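Local coordinates for SspB protein (Streptomyces clavuligerus, PDB 6JUF), which probably acts as a metal-dependent DNA-cleaving nuclease (DNase) in the SspABCD-SspE system, a phosphorothioation-sensing bacterial defence against phages, at residues His28-Gln33 with Glu39-Asp44; Asp45-Leu50 with Asn55-Met60; Pro129-Ala134 with Thr177-Pro182; Gly206-Val211 with Ser217-Thr222. All coordinates share one frame; numbering follows the deposited sequence.

Interaction 1: His28-Gln33 with Glu39-Asp44; sequences HKAYMQ and EAFLAD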
loop_
_atom_site.group_PDB
_atom_site.type_symbol
_atom_site.label_atom_id
_atom_site.label_comp_id
_atom_site.label_asym_id
_atom_site.label_seq_id
_atom_site.Cartn_x
_atom_site.Cartn_y
_atom_site.Cartn_z
ATOM N N HIS B 28 11.203 3.717 -0.294
ATOM C CA HIS B 28 11.738 3.659 -1.672
ATOM C C HIS B 28 12.653 4.802 -2.061
ATOM O O HIS B 28 13.821 4.581 -2.485
ATOM C CB HIS B 28 10.561 3.545 -2.650
ATOM C CG HIS B 28 10.946 3.608 -4.105
ATOM N ND1 HIS B 28 11.491 2.547 -4.757
ATOM C CD2 HIS B 28 10.793 4.626 -5.048
ATOM C CE1 HIS B 28 11.705 2.892 -6.071
ATOM N NE2 HIS B 28 11.260 4.159 -6.257
ATOM N N LYS B 29 12.127 6.006 -1.849
ATOM C CA LYS B 29 12.938 7.227 -2.171
ATOM C C LYS B 29 14.134 7.393 -1.246
ATOM O O LYS B 29 15.165 7.854 -1.730
ATOM C CB LYS B 29 12.098 8.487 -2.104
ATOM C CG LYS B 29 11.085 8.507 -3.219
ATOM C CD LYS B 29 10.333 9.813 -3.359
ATOM C CE LYS B 29 9.289 10.004 -2.284
ATOM N NZ LYS B 29 9.046 11.454 -2.067
ATOM N N ALA B 30 14.025 7.010 0.037
ATOM C CA ALA B 30 15.206 7.031 0.920
ATOM C C ALA B 30 16.329 6.126 0.348
ATOM O O ALA B 30 17.483 6.552 0.244
ATOM C CB ALA B 30 14.829 6.675 2.358
ATOM N N TYR B 31 15.973 4.904 -0.055
ATOM C CA TYR B 31 16.947 3.970 -0.618
ATOM C C TYR B 31 17.662 4.570 -1.815
ATOM O O TYR B 31 18.868 4.538 -1.937
ATOM C CB TYR B 31 16.289 2.638 -0.967
ATOM C CG TYR B 31 17.307 1.709 -1.673
ATOM C CD1 TYR B 31 18.359 1.139 -1.016
ATOM C CD2 TYR B 31 17.178 1.464 -3.062
ATOM C CE1 TYR B 31 19.303 0.340 -1.649
ATOM C CE2 TYR B 31 18.155 0.649 -3.723
ATOM C CZ TYR B 31 19.182 0.079 -3.009
ATOM O OH TYR B 31 20.068 -0.719 -3.655
ATOM N N MET B 32 16.862 5.116 -2.713
ATOM C CA MET B 32 17.369 5.605 -4.019
ATOM C C MET B 32 18.348 6.776 -3.800
ATOM O O MET B 32 19.363 6.925 -4.474
ATOM C CB MET B 32 16.245 6.022 -4.976
ATOM C CG MET B 32 15.356 4.914 -5.551
ATOM S SD MET B 32 16.302 3.506 -6.199
ATOM C CE MET B 32 17.043 4.294 -7.646
ATOM N N GLN B 33 18.014 7.620 -2.835
ATOM C CA GLN B 33 18.860 8.787 -2.482
ATOM C C GLN B 33 20.126 8.462 -1.666
ATOM O O GLN B 33 21.214 8.920 -2.024
ATOM C CB GLN B 33 18.025 9.798 -1.680
ATOM C CG GLN B 33 17.008 10.603 -2.454
ATOM C CD GLN B 33 17.606 11.856 -3.033
ATOM O OE1 GLN B 33 17.885 12.802 -2.300
ATOM N NE2 GLN B 33 17.832 11.864 -4.329
ATOM N N GLU B 39 24.625 12.241 2.819
ATOM C CA GLU B 39 24.044 13.467 3.394
ATOM C C GLU B 39 22.621 13.668 2.913
ATOM O O GLU B 39 22.072 14.764 3.020
ATOM C CB GLU B 39 24.961 14.708 3.138
ATOM C CG GLU B 39 26.372 14.462 3.694
ATOM C CD GLU B 39 27.371 15.568 3.420
ATOM O OE1 GLU B 39 28.353 15.352 2.664
ATOM O OE2 GLU B 39 27.208 16.655 4.031
ATOM N N ALA B 40 21.973 12.608 2.414
ATOM C CA ALA B 40 20.634 12.774 1.852
ATOM C C ALA B 40 19.577 13.393 2.799
ATOM O O ALA B 40 18.698 14.143 2.336
ATOM C CB ALA B 40 20.115 11.430 1.328
ATOM N N PHE B 41 19.679 13.117 4.089
ATOM C CA PHE B 41 18.720 13.664 5.068
ATOM C C PHE B 41 19.218 14.930 5.747
ATOM O O PHE B 41 18.468 15.542 6.526
ATOM C CB PHE B 41 18.380 12.621 6.147
ATOM C CG PHE B 41 17.949 11.305 5.590
ATOM C CD1 PHE B 41 16.687 11.191 4.991
ATOM C CD2 PHE B 41 18.745 10.169 5.720
ATOM C CE1 PHE B 41 16.282 9.977 4.441
ATOM C CE2 PHE B 41 18.355 8.956 5.163
ATOM C CZ PHE B 41 17.114 8.864 4.547
ATOM N N LEU B 42 20.407 15.395 5.386
ATOM C CA LEU B 42 20.996 16.569 6.067
ATOM C C LEU B 42 21.114 17.745 5.129
ATOM O O LEU B 42 21.269 18.896 5.589
ATOM C CB LEU B 42 22.383 16.179 6.550
ATOM C CG LEU B 42 22.359 15.137 7.665
ATOM C CD1 LEU B 42 23.793 14.672 7.809
ATOM C CD2 LEU B 42 21.792 15.648 8.969
ATOM N N ALA B 43 21.084 17.461 3.818
ATOM C CA ALA B 43 21.263 18.510 2.810
ATOM C C ALA B 43 20.257 19.653 2.954
ATOM O O ALA B 43 19.122 19.454 3.409
ATOM C CB ALA B 43 21.188 17.910 1.405
ATOM N N ASP B 44 20.676 20.873 2.609
ATOM C CA ASP B 44 19.772 21.995 2.626
ATOM C C ASP B 44 18.523 21.788 1.766
ATOM O O ASP B 44 17.422 22.161 2.175
ATOM C CB ASP B 44 20.451 23.268 2.128
ATOM C CG ASP B 44 21.525 23.748 3.032
ATOM O OD1 ASP B 44 21.626 23.305 4.208
ATOM O OD2 ASP B 44 22.298 24.603 2.526
HETATM O O HOH W 1 18.433 14.906 -0.336
#
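A small apolar contact, with a water at its border, seats the loop that precedes helix 46-50 against helix 24-34. The two belong to a run of three helices followed by a two-stranded antiparallel sheet, an order consistent with a winged-helix unit. Ala30 and Phe41 meet on one flank of the contact, Gln33 and Ala40 on the other. Phe41 offers its ring edge: CZ lies 3.8 Å from Ala30 CB, which sits near the plane of the ring. The phenyl group reaches the helix because CG is turned beside the backbone N (chi1 -52°), and residues Arg61, Ser85 and Leu50 pack around it. Within the loop, Glu39 O accepts from both Leu42 N and Ala43 N, a tight turn that presents the methyl of Ala40 to the helix; Ala40 CB stands 4.0 Å from Gln33 CB. Beyond CB the Gln33 chain leaves the apolar patch, bending at chi2 (-87°) so that its amide runs along the border of the contact. There one water spans the two segments, lying 2.9 Å from Gln33 OE1 and 2.8 Å from the main-chain oxygen Ala40 O.

Interaction 2: Asp45-Leu50 with Asn55-Met60; sequences DAPVQL and NMVYAM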
loop_
_atom_site.group_PDB
_atom_site.type_symbol
_atom_site.label_atom_id
_atom_site.label_comp_id
_atom_site.label_asym_id
_atom_site.label_seq_id
_atom_site.Cartn_x
_atom_site.Cartn_y
_atom_site.Cartn_z
ATOM N N ASP B 45 18.691 21.157 0.612
ATOM C CA ASP B 45 17.589 20.838 -0.317
ATOM C C ASP B 45 16.958 19.480 -0.047
ATOM O O ASP B 45 16.251 18.990 -0.919
ATOM C CB ASP B 45 18.107 20.810 -1.766
ATOM C CG ASP B 45 18.806 22.090 -2.165
ATOM O OD1 ASP B 45 20.018 22.091 -2.491
ATOM O OD2 ASP B 45 18.130 23.108 -2.147
ATOM N N ALA B 46 17.182 18.872 1.121
ATOM C CA ALA B 46 16.595 17.539 1.391
ATOM C C ALA B 46 15.087 17.460 1.110
ATOM O O ALA B 46 14.649 16.488 0.490
ATOM C CB ALA B 46 16.917 17.042 2.804
ATOM N N PRO B 47 14.277 18.456 1.541
ATOM C CA PRO B 47 12.853 18.308 1.257
ATOM C C PRO B 47 12.499 18.137 -0.228
ATOM O O PRO B 47 11.759 17.215 -0.577
ATOM C CB PRO B 47 12.224 19.560 1.853
ATOM C CG PRO B 47 13.181 20.013 2.918
ATOM C CD PRO B 47 14.555 19.640 2.395
ATOM N N VAL B 48 13.046 18.990 -1.084
ATOM C CA VAL B 48 12.820 18.871 -2.505
ATOM C C VAL B 48 13.408 17.588 -3.062
ATOM O O VAL B 48 12.780 16.965 -3.908
ATOM C CB VAL B 48 13.384 20.132 -3.230
ATOM C CG1 VAL B 48 13.545 19.898 -4.726
ATOM C CG2 VAL B 48 12.418 21.282 -2.951
ATOM N N GLN B 49 14.598 17.202 -2.614
ATOM C CA GLN B 49 15.312 16.075 -3.206
ATOM C C GLN B 49 14.622 14.782 -2.809
ATOM O O GLN B 49 14.545 13.865 -3.622
ATOM C CB GLN B 49 16.813 16.168 -2.941
ATOM C CG GLN B 49 17.318 17.291 -3.833
ATOM C CD GLN B 49 18.743 17.740 -3.622
ATOM O OE1 GLN B 49 19.385 17.357 -2.665
ATOM N NE2 GLN B 49 19.223 18.590 -4.507
ATOM N N LEU B 50 14.136 14.706 -1.575
ATOM C CA LEU B 50 13.481 13.492 -1.063
ATOM C C LEU B 50 11.991 13.526 -1.440
ATOM O O LEU B 50 11.268 12.532 -1.287
ATOM C CB LEU B 50 13.605 13.372 0.473
ATOM C CG LEU B 50 15.013 13.277 1.073
ATOM C CD1 LEU B 50 14.996 13.619 2.550
ATOM C CD2 LEU B 50 15.622 11.936 0.795
ATOM N N ASN B 55 8.825 18.972 7.668
ATOM C CA ASN B 55 8.587 18.284 8.953
ATOM C C ASN B 55 8.577 16.771 8.780
ATOM O O ASN B 55 8.428 16.065 9.755
ATOM C CB ASN B 55 7.290 18.756 9.610
ATOM C CG ASN B 55 6.089 18.487 8.765
ATOM O OD1 ASN B 55 6.170 18.504 7.532
ATOM N ND2 ASN B 55 4.971 18.214 9.394
ATOM N N MET B 56 8.769 16.303 7.543
ATOM C CA MET B 56 8.806 14.836 7.264
ATOM C C MET B 56 10.212 14.241 7.069
ATOM O O MET B 56 10.396 13.010 7.105
ATOM C CB MET B 56 7.934 14.509 6.048
ATOM C CG MET B 56 6.492 14.846 6.247
ATOM S SD MET B 56 5.729 14.783 4.605
ATOM C CE MET B 56 4.166 15.532 5.035
ATOM N N VAL B 57 11.231 15.117 6.947
ATOM C CA VAL B 57 12.584 14.616 6.664
ATOM C C VAL B 57 13.096 13.640 7.728
ATOM O O VAL B 57 13.611 12.568 7.424
ATOM C CB VAL B 57 13.577 15.755 6.387
ATOM C CG1 VAL B 57 14.996 15.200 6.189
ATOM C CG2 VAL B 57 13.122 16.639 5.188
ATOM N N TYR B 58 13.006 14.052 8.979
ATOM C CA TYR B 58 13.499 13.214 10.048
ATOM C C TYR B 58 12.734 11.886 10.176
ATOM O O TYR B 58 13.335 10.839 10.361
ATOM C CB TYR B 58 13.552 13.971 11.385
ATOM C CG TYR B 58 14.590 13.345 12.227
ATOM C CD1 TYR B 58 15.858 13.869 12.206
ATOM C CD2 TYR B 58 14.313 12.203 13.023
ATOM C CE1 TYR B 58 16.847 13.314 12.911
ATOM C CE2 TYR B 58 15.347 11.614 13.769
ATOM C CZ TYR B 58 16.600 12.207 13.687
ATOM O OH TYR B 58 17.626 11.703 14.443
ATOM N N ALA B 59 11.415 11.964 10.071
ATOM C CA ALA B 59 10.599 10.737 10.135
ATOM C C ALA B 59 11.025 9.759 9.036
ATOM O O ALA B 59 11.149 8.567 9.261
ATOM C CB ALA B 59 9.119 11.072 10.042
ATOM N N MET B 60 11.271 10.280 7.840
ATOM C CA MET B 60 11.723 9.425 6.724
ATOM C C MET B 60 13.092 8.765 7.034
ATOM O O MET B 60 13.270 7.563 6.828
ATOM C CB MET B 60 11.805 10.269 5.449
ATOM C CG MET B 60 12.255 9.507 4.202
ATOM S SD MET B 60 12.441 10.665 2.853
ATOM C CE MET B 60 12.083 9.653 1.425
#
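Pro47 brings the one ring into this contact, a puckered pyrrolidine rather than a flat group, and it meets Val57 through its CG atom, 4.1 Å from Val57 CG2; no aromatic face or edge takes part in the meeting of the two segments. The contact is the apolar interface between helix 46-50 and the first turn of helix 57-66, two helices joined by a short loop in a manner consistent with the helix-turn-helix of a winged-helix unit. Val57 is the residue on which the contact centres, meeting Ala46, Pro47 and Leu50. Its two methyl groups are divided between neighbours: CG2, beside the backbone N, goes to the proline, whereas CG1, anti to the backbone N (chi1 176°), lies 4.0 Å from Leu50 CD1 and 4.3 Å from Ala46 CB. The isobutyl group of Leu50 crosses the valine at about a right angle, and CD1 and CG1 are the atoms that meet.

One turn further along helix 57-66, Met60 meets Leu50 from roughly a right angle to Val57. Its chain leaves anti to the backbone N (chi1 -180°) and stays extended, which carries the sulfur to the leucine: SD is 3.8 Å from Leu50 CB and 3.9 Å from Leu50 CD1. Phe41 and Gln33 pack against Leu50 from outside the two segments. At the far end of the methionine, its terminal methyl CE lies 4.0 Å from the carbonyl oxygen Leu50 O.

Interaction 3: Pro129-Ala134 with Thr177-Pro182; sequences PSWYVA and TKMYVP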
loop_
_atom_site.group_PDB
_atom_site.type_symbol
_atom_site.label_atom_id
_atom_site.label_comp_id
_atom_site.label_asym_id
_atom_site.label_seq_id
_atom_site.Cartn_x
_atom_site.Cartn_y
_atom_site.Cartn_z
ATOM N N PRO B 129 11.585 0.925 20.599
ATOM C CA PRO B 129 11.298 0.269 21.907
ATOM C C PRO B 129 9.819 0.098 22.203
ATOM O O PRO B 129 9.417 -0.884 22.820
ATOM C CB PRO B 129 12.017 1.179 22.922
ATOM C CG PRO B 129 12.333 2.482 22.142
ATOM C CD PRO B 129 12.591 2.013 20.717
ATOM N N SER B 130 9.015 1.084 21.826
ATOM C CA SER B 130 7.558 1.019 22.110
ATOM C C SER B 130 6.916 -0.153 21.410
ATOM O O SER B 130 6.053 -0.856 21.982
ATOM C CB SER B 130 6.827 2.327 21.807
ATOM O OG SER B 130 7.201 3.301 22.763
ATOM N N TRP B 131 7.335 -0.362 20.166
ATOM C CA TRP B 131 6.866 -1.560 19.420
ATOM C C TRP B 131 7.324 -2.845 20.058
ATOM O O TRP B 131 6.548 -3.819 20.154
ATOM C CB TRP B 131 7.432 -1.530 17.991
ATOM C CG TRP B 131 6.618 -0.670 17.013
ATOM C CD1 TRP B 131 5.888 -1.142 15.952
ATOM C CD2 TRP B 131 6.537 0.799 16.937
ATOM N NE1 TRP B 131 5.349 -0.099 15.208
ATOM C CE2 TRP B 131 5.694 1.105 15.790
ATOM C CE3 TRP B 131 7.080 1.871 17.686
ATOM C CZ2 TRP B 131 5.388 2.423 15.423
ATOM C CZ3 TRP B 131 6.753 3.177 17.333
ATOM C CH2 TRP B 131 5.914 3.463 16.248
ATOM N N TYR B 132 8.587 -2.884 20.458
ATOM C CA TYR B 132 9.131 -4.060 21.166
ATOM C C TYR B 132 8.322 -4.370 22.460
ATOM O O TYR B 132 7.923 -5.499 22.681
ATOM C CB TYR B 132 10.649 -3.909 21.455
ATOM C CG TYR B 132 11.193 -5.226 21.957
ATOM C CD1 TYR B 132 11.164 -5.548 23.326
ATOM C CD2 TYR B 132 11.782 -6.137 21.067
ATOM C CE1 TYR B 132 11.666 -6.767 23.772
ATOM C CE2 TYR B 132 12.257 -7.370 21.512
ATOM C CZ TYR B 132 12.173 -7.675 22.845
ATOM O OH TYR B 132 12.655 -8.869 23.280
ATOM N N VAL B 133 8.018 -3.367 23.282
ATOM C CA VAL B 133 7.168 -3.613 24.471
ATOM C C VAL B 133 5.806 -4.153 24.018
ATOM O O VAL B 133 5.313 -5.141 24.553
ATOM C CB VAL B 133 6.950 -2.313 25.297
ATOM C CG1 VAL B 133 5.974 -2.620 26.476
ATOM C CG2 VAL B 133 8.287 -1.825 25.859
ATOM N N ALA B 134 5.167 -3.476 23.035
ATOM C CA ALA B 134 3.776 -3.798 22.641
ATOM C C ALA B 134 3.681 -5.248 22.185
ATOM O O ALA B 134 2.777 -5.965 22.562
ATOM C CB ALA B 134 3.231 -2.853 21.538
ATOM N N THR B 177 -0.876 2.243 16.423
ATOM C CA THR B 177 -2.274 2.027 16.005
ATOM C C THR B 177 -2.470 2.381 14.522
ATOM O O THR B 177 -3.020 1.575 13.774
ATOM C CB THR B 177 -3.214 2.911 16.843
ATOM O OG1 THR B 177 -2.902 2.706 18.234
ATOM C CG2 THR B 177 -4.665 2.530 16.638
ATOM N N LYS B 178 -1.982 3.544 14.088
ATOM C CA LYS B 178 -2.101 3.964 12.688
ATOM C C LYS B 178 -1.386 2.999 11.732
ATOM O O LYS B 178 -1.831 2.839 10.580
ATOM C CB LYS B 178 -1.493 5.404 12.499
ATOM C CG LYS B 178 -2.422 6.458 13.062
ATOM C CD LYS B 178 -2.042 7.854 12.602
ATOM C CE LYS B 178 -1.007 8.449 13.482
ATOM N NZ LYS B 178 -0.665 9.759 12.880
ATOM N N MET B 179 -0.324 2.350 12.206
ATOM C CA MET B 179 0.488 1.479 11.359
ATOM C C MET B 179 -0.249 0.148 11.116
ATOM O O MET B 179 -0.133 -0.453 10.030
ATOM C CB MET B 179 1.848 1.202 12.044
ATOM C CG MET B 179 2.729 0.165 11.295
ATOM S SD MET B 179 4.417 0.343 11.951
ATOM C CE MET B 179 5.173 -0.986 11.034
ATOM N N TYR B 180 -0.935 -0.365 12.151
ATOM C CA TYR B 180 -1.466 -1.733 12.061
ATOM C C TYR B 180 -2.987 -1.924 11.937
ATOM O O TYR B 180 -3.421 -3.019 11.559
ATOM C CB TYR B 180 -0.996 -2.587 13.268
ATOM C CG TYR B 180 0.515 -2.771 13.347
ATOM C CD1 TYR B 180 1.177 -3.651 12.440
ATOM C CD2 TYR B 180 1.291 -2.082 14.269
ATOM C CE1 TYR B 180 2.582 -3.785 12.485
ATOM C CE2 TYR B 180 2.663 -2.223 14.303
ATOM C CZ TYR B 180 3.314 -3.080 13.437
ATOM O OH TYR B 180 4.675 -3.221 13.523
ATOM N N VAL B 181 -3.812 -0.945 12.335
ATOM C CA VAL B 181 -5.265 -1.123 12.348
ATOM C C VAL B 181 -5.883 -0.635 11.016
ATOM O O VAL B 181 -5.291 0.182 10.291
ATOM C CB VAL B 181 -5.983 -0.401 13.549
ATOM C CG1 VAL B 181 -5.315 -0.771 14.860
ATOM C CG2 VAL B 181 -6.061 1.109 13.347
ATOM N N PRO B 182 -7.067 -1.176 10.670
ATOM C CA PRO B 182 -7.691 -0.726 9.413
ATOM C C PRO B 182 -7.954 0.762 9.410
ATOM O O PRO B 182 -8.250 1.347 10.467
ATOM C CB PRO B 182 -9.015 -1.522 9.349
ATOM C CG PRO B 182 -8.744 -2.755 10.221
ATOM C CD PRO B 182 -7.808 -2.276 11.323
#
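A buried aromatic and sulfur cluster fills the junction between helix 129-137 and the C-terminal turn of helix 166-180, with Trp131 on the first and Met179 and Tyr180 on the second. The backbones stay well apart, the nearest CA atoms, those of Trp131 and Thr177, being 10.4 Å from each other, so the long side chains bridge the gap. The indole points its N-H at the thioether: Trp131 NE1 donates a weak hydrogen bond to Met179 SD, 3.4 Å away, with an angle of 149° at the hydrogen. Because the sulfur lies beside the five-membered ring near its plane, this is also an edge-on Met-aromatic contact. Helices 129-137, 145-159 and 166-180, with strands 142-144, 208-211 and 218-221, follow one another in an order consistent with a winged-helix unit, in which the contact would join the first helix to the third.

Tyr180 meets the same indole edge. Its OH lies 3.4 Å from Trp131 CD1, in the plane of the indole, and its CE2 is 3.5 Å from Trp131 NE1. The two rings touch rim to rim with their planes at 62°, neither over the face of the other. Met179 also packs against its neighbour: with CG opposite the main-chain nitrogen (chi1 174°), it lays that atom 3.8 Å above the plane of the Tyr180 ring, over its centre. Phe135 meets Tyr180 edge-to-face, and Leu117 of helix 107-118 touches all three side chains.

Interaction 4: Gly206-Val211 with Ser217-Thr222; sequences GLMEQV and SEWEFT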
loop_
_atom_site.group_PDB
_atom_site.type_symbol
_atom_site.label_atom_id
_atom_site.label_comp_id
_atom_site.label_asym_id
_atom_site.label_seq_id
_atom_site.Cartn_x
_atom_site.Cartn_y
_atom_site.Cartn_z
ATOM N N GLY B 206 -3.209 -7.345 9.063
ATOM C CA GLY B 206 -4.324 -7.688 9.974
ATOM C C GLY B 206 -3.912 -8.002 11.419
ATOM O O GLY B 206 -4.538 -8.856 12.067
ATOM N N LEU B 207 -2.857 -7.355 11.913
ATOM C CA LEU B 207 -2.323 -7.653 13.291
ATOM C C LEU B 207 -3.079 -6.994 14.410
ATOM O O LEU B 207 -2.914 -7.394 15.532
ATOM C CB LEU B 207 -0.833 -7.255 13.391
ATOM C CG LEU B 207 0.131 -8.287 12.789
ATOM C CD1 LEU B 207 1.491 -7.602 12.556
ATOM C CD2 LEU B 207 0.238 -9.484 13.744
ATOM N N MET B 208 -3.810 -5.885 14.150
ATOM C CA MET B 208 -4.393 -5.136 15.287
ATOM C C MET B 208 -5.784 -4.714 14.848
ATOM O O MET B 208 -6.020 -4.410 13.653
ATOM C CB MET B 208 -3.556 -3.893 15.621
ATOM C CG MET B 208 -3.782 -3.303 17.012
ATOM S SD MET B 208 -2.662 -1.911 17.201
ATOM C CE MET B 208 -3.628 -0.867 18.336
ATOM N N GLU B 209 -6.720 -4.678 15.783
ATOM C CA GLU B 209 -8.088 -4.312 15.464
ATOM C C GLU B 209 -8.703 -3.532 16.624
ATOM O O GLU B 209 -8.278 -3.634 17.779
ATOM C CB GLU B 209 -8.911 -5.590 15.130
ATOM C CG GLU B 209 -10.400 -5.406 14.786
ATOM C CD GLU B 209 -10.631 -4.478 13.575
ATOM O OE1 GLU B 209 -10.441 -3.262 13.668
ATOM O OE2 GLU B 209 -11.055 -5.007 12.511
ATOM N N GLN B 210 -9.701 -2.721 16.264
ATOM C CA GLN B 210 -10.523 -2.030 17.221
ATOM C C GLN B 210 -11.502 -3.003 17.863
ATOM O O GLN B 210 -12.076 -3.865 17.173
ATOM C CB GLN B 210 -11.269 -0.932 16.429
ATOM C CG GLN B 210 -12.468 -0.409 17.152
ATOM C CD GLN B 210 -12.149 0.239 18.459
ATOM O OE1 GLN B 210 -12.943 0.113 19.400
ATOM N NE2 GLN B 210 -11.034 0.971 18.541
ATOM N N VAL B 211 -11.744 -2.870 19.165
ATOM C CA VAL B 211 -12.706 -3.780 19.743
ATOM C C VAL B 211 -13.841 -3.044 20.487
ATOM O O VAL B 211 -13.635 -1.984 21.076
ATOM C CB VAL B 211 -12.033 -4.988 20.413
ATOM C CG1 VAL B 211 -11.302 -4.566 21.672
ATOM C CG2 VAL B 211 -13.053 -6.088 20.667
ATOM N N SER B 217 -13.077 3.332 23.520
ATOM C CA SER B 217 -11.613 3.251 23.579
ATOM C C SER B 217 -10.738 1.975 23.403
ATOM O O SER B 217 -9.557 2.081 23.747
ATOM C CB SER B 217 -11.190 3.875 24.912
ATOM O OG SER B 217 -11.973 3.338 25.958
ATOM N N GLU B 218 -11.208 0.823 22.897
ATOM C CA GLU B 218 -10.348 -0.394 23.049
ATOM C C GLU B 218 -9.758 -1.055 21.783
ATOM O O GLU B 218 -10.369 -1.003 20.732
ATOM C CB GLU B 218 -11.066 -1.470 23.859
ATOM C CG GLU B 218 -11.413 -1.128 25.290
ATOM C CD GLU B 218 -11.978 -2.332 25.985
ATOM O OE1 GLU B 218 -13.213 -2.361 26.083
ATOM O OE2 GLU B 218 -11.206 -3.248 26.394
ATOM N N TRP B 219 -8.593 -1.697 21.886
ATOM C CA TRP B 219 -7.909 -2.310 20.735
ATOM C C TRP B 219 -7.306 -3.626 21.164
ATOM O O TRP B 219 -7.156 -3.921 22.351
ATOM C CB TRP B 219 -6.746 -1.478 20.253
ATOM C CG TRP B 219 -7.148 -0.053 20.032
ATOM C CD1 TRP B 219 -7.191 0.974 20.953
ATOM C CD2 TRP B 219 -7.584 0.528 18.767
ATOM N NE1 TRP B 219 -7.609 2.139 20.353
ATOM C CE2 TRP B 219 -7.852 1.932 19.035
ATOM C CE3 TRP B 219 -7.765 0.032 17.493
ATOM C CZ2 TRP B 219 -8.310 2.801 18.040
ATOM C CZ3 TRP B 219 -8.226 0.903 16.467
ATOM C CH2 TRP B 219 -8.474 2.269 16.745
ATOM N N GLU B 220 -6.970 -4.462 20.179
ATOM C CA GLU B 220 -6.294 -5.710 20.513
ATOM C C GLU B 220 -5.430 -6.214 19.379
ATOM O O GLU B 220 -5.748 -5.989 18.196
ATOM C CB GLU B 220 -7.281 -6.779 20.941
ATOM C CG GLU B 220 -8.207 -7.271 19.853
ATOM C CD GLU B 220 -9.201 -8.284 20.384
ATOM O OE1 GLU B 220 -9.985 -8.731 19.575
ATOM O OE2 GLU B 220 -9.228 -8.612 21.590
ATOM N N PHE B 221 -4.345 -6.897 19.745
ATOM C CA PHE B 221 -3.613 -7.670 18.769
ATOM C C PHE B 221 -4.505 -8.867 18.433
ATOM O O PHE B 221 -5.168 -9.445 19.296
ATOM C CB PHE B 221 -2.150 -7.989 19.214
ATOM C CG PHE B 221 -1.286 -6.761 19.310
ATOM C CD1 PHE B 221 -1.086 -5.954 18.162
ATOM C CD2 PHE B 221 -0.737 -6.345 20.526
ATOM C CE1 PHE B 221 -0.334 -4.781 18.236
ATOM C CE2 PHE B 221 0.055 -5.201 20.590
ATOM C CZ PHE B 221 0.238 -4.413 19.442
ATOM N N THR B 222 -4.549 -9.233 17.165
ATOM C CA THR B 222 -5.443 -10.295 16.703
ATOM C C THR B 222 -4.817 -11.675 16.892
ATOM O O THR B 222 -3.629 -11.801 17.138
ATOM C CB THR B 222 -5.796 -10.133 15.222
ATOM O OG1 THR B 222 -4.580 -10.190 14.467
ATOM C CG2 THR B 222 -6.497 -8.791 14.960
#
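Met208 packs tightly against Phe221 in an antiparallel beta hairpin, strands 208-211 and 218-221, whereas the Trp219 and Gln210 end of the same face is partly open. Strand 142-144 pairs with the other edge of 218-221 (Trp219 with Phe143, Phe221 with Ser141), and the place after helix 166-180 is consistent with the wing of a winged-helix unit. The Met208 chain runs extended: its SD passes 3.8 Å from Phe221 CE1, an oblique Met-aromatic contact, and its CE reaches 3.7 Å from Trp219 CB. Thr177, Tyr180 and Val181 close over this methionine. Further out, Gln210 CB lies 3.6 Å from Trp219 CZ3.

The opposite face is looser and polar. Val211 CG1 meets Glu218 CB at 3.8 Å, while the Glu218 carboxylate turns to a salt bridge with Arg142. Glu209 folds back, its OE1 accepting from Gln210 N on the anti lone pair and also pairing with Arg185. Between the faces, Glu209 and Glu220 form a hydrogen-bonded pair, Glu209 N to Glu220 O and Glu220 N to Glu209 O both 2.9 Å. Just outside the strands, Thr222 N donates to Leu207 O, and Thr222 OG1 donates to a lone pair of Gly206 O, 2.7 Å away.

The four contacts fall into two pairs. Interactions 1 and 2, centres about 7 Å apart, form one body: Lys29 NZ lies 2.6 Å from Leu50 O, a probable hydrogen bond, and Met60 CE 3.6 Å from Ala30 N. Interactions 3 and 4, centres about 10 Å apart, also join: Met208 CE packs 3.6 Å from Thr177 OG1 and Phe221 CE2 lies 3.4 Å from Ala134 O. The pairs do not touch; interactions 2 and 3 approach to about 10 Å (nearest atoms). Glu18, which binds magnesium although this chain holds no ion, has its side chain about 8 Å from that of Val57 and about 11 Å from that of Trp131; interaction 4 is remote.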